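Local coordinates for fibronectin type III domain-containing protein (PDB 6P2K) that probably hydrolyses the backbone of xyloglucan or related beta-glucans through its family 74 glycoside hydrolase region, the part in this chain, which is built from seven-bladed beta-propellers, at residues 105-108 with 114-117. Numbering follows the deposited sequence.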
loop_
_atom_site.group_PDB
_atom_site.type_symbol
_atom_site.label_atom_id
_atom_site.label_comp_id
_atom_site.label_asym_id
_atom_site.label_seq_id
_atom_site.Cartn_x
_atom_site.Cartn_y
_atom_site.Cartn_z
ATOM N N ILE B 105 -33.075 14.950 51.812
ATOM C CA ILE B 105 -33.015 14.582 53.224
ATOM C C ILE B 105 -31.969 15.461 53.895
ATOM O O ILE B 105 -30.844 15.584 53.399
ATOM C CB ILE B 105 -32.679 13.090 53.433
ATOM C CG1 ILE B 105 -33.548 12.204 52.540
ATOM C CG2 ILE B 105 -32.868 12.705 54.890
ATOM C CD1 ILE B 105 -32.803 11.020 51.953
ATOM N N ALA B 106 -32.337 16.075 55.019
ATOM C CA ALA B 106 -31.443 16.980 55.728
ATOM C C ALA B 106 -31.574 16.767 57.228
ATOM O O ALA B 106 -32.681 16.586 57.745
ATOM C CB ALA B 106 -31.738 18.445 55.379
ATOM N N PHE B 107 -30.439 16.798 57.920
ATOM C CA PHE B 107 -30.377 16.611 59.362
ATOM C C PHE B 107 -30.141 17.942 60.068
ATOM O O PHE B 107 -29.625 18.900 59.488
ATOM C CB PHE B 107 -29.265 15.625 59.736
ATOM C CG PHE B 107 -29.435 14.259 59.137
ATOM C CD1 PHE B 107 -28.928 13.971 57.882
ATOM C CD2 PHE B 107 -30.095 13.262 59.833
ATOM C CE1 PHE B 107 -29.079 12.716 57.331
ATOM C CE2 PHE B 107 -30.249 12.005 59.285
ATOM C CZ PHE B 107 -29.739 11.732 58.032
ATOM N N LYS B 108 -30.517 17.984 61.337
ATOM C CA LYS B 108 -30.311 19.185 62.138
ATOM C C LYS B 108 -28.889 19.200 62.691
ATOM O O LYS B 108 -28.421 18.179 63.203
ATOM C CB LYS B 108 -31.323 19.247 63.277
ATOM C CG LYS B 108 -31.159 20.435 64.210
ATOM C CD LYS B 108 -32.367 20.574 65.126
ATOM C CE LYS B 108 -32.067 21.468 66.317
ATOM N NZ LYS B 108 -33.222 21.540 67.259
ATOM N N HIS B 114 -33.224 14.858 64.541
ATOM C CA HIS B 114 -34.155 15.736 63.845
ATOM C C HIS B 114 -33.834 15.675 62.358
ATOM O O HIS B 114 -32.782 16.153 61.922
ATOM C CB HIS B 114 -34.067 17.164 64.374
ATOM C CG HIS B 114 -35.222 18.026 63.971
ATOM N ND1 HIS B 114 -36.068 18.615 64.886
ATOM C CD2 HIS B 114 -35.675 18.396 62.748
ATOM C CE1 HIS B 114 -36.990 19.311 64.245
ATOM N NE2 HIS B 114 -36.776 19.194 62.947
ATOM N N ILE B 115 -34.732 15.071 61.583
ATOM C CA ILE B 115 -34.539 14.884 60.152
ATOM C C ILE B 115 -35.714 15.504 59.411
ATOM O O ILE B 115 -36.846 15.527 59.905
ATOM C CB ILE B 115 -34.395 13.392 59.776
ATOM C CG1 ILE B 115 -33.539 12.658 60.806
ATOM C CG2 ILE B 115 -33.790 13.242 58.390
ATOM C CD1 ILE B 115 -33.798 11.173 60.860
ATOM N N ILE B 116 -35.435 16.012 58.216
ATOM C CA ILE B 116 -36.455 16.518 57.309
ATOM C C ILE B 116 -36.330 15.760 55.996
ATOM O O ILE B 116 -35.243 15.700 55.409
ATOM C CB ILE B 116 -36.319 18.035 57.085
ATOM C CG1 ILE B 116 -36.642 18.799 58.370
ATOM C CG2 ILE B 116 -37.214 18.489 55.947
ATOM C CD1 ILE B 116 -36.465 20.294 58.251
ATOM N N ALA B 117 -37.433 15.165 55.551
ATOM C CA ALA B 117 -37.510 14.511 54.251
ATOM C C ALA B 117 -38.520 15.271 53.406
ATOM O O ALA B 117 -39.679 15.420 53.807
ATOM C CB ALA B 117 -37.903 13.039 54.385
#
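Ile115 covers one face of the Phe107 ring. Ile115 CG2 sits 4.2 Å from the centroid of the Phe107 ring, 26° off the normal, a CH-pi contact. Ile115 CG1 touches the rim atom Phe107 CD2 at 3.6 Å, on the same side of the ring as CG2. With chi1 at -41°, Ile115 CG2 stands opposite the backbone N and comes 3.7 Å from Ile105 CG2. The His114 ring meets Lys108 CD obliquely, and Lys108 CB packs on His114 CB at 3.6 Å. The extended lysine's NZ hydrogen-bonds to Asn177 OD1, and His114 NE2 to Gly193 O. Ala106 and Ile116 form the hydrogen-bonded pair, with Ala106 N to Ile116 O 3.0 Å and Ile116 N to Ala106 O 2.9 Å. Lys108 N to His114 O adds a more bent bond (143° at the hydrogen). With an alanine in place of Ile115, the Phe107 ring and Ile105 CG2 would probably lose the methyl that touches both. The strands form the first hairpin of a four-stranded propeller blade. Ile105 and Phe107 pack on strand 60-66, while Ala106 and Ile116 pack on strand 166-171. Apolar side chains thus pack between blades, backbone bonds join the strands, and loops hold the polar ends.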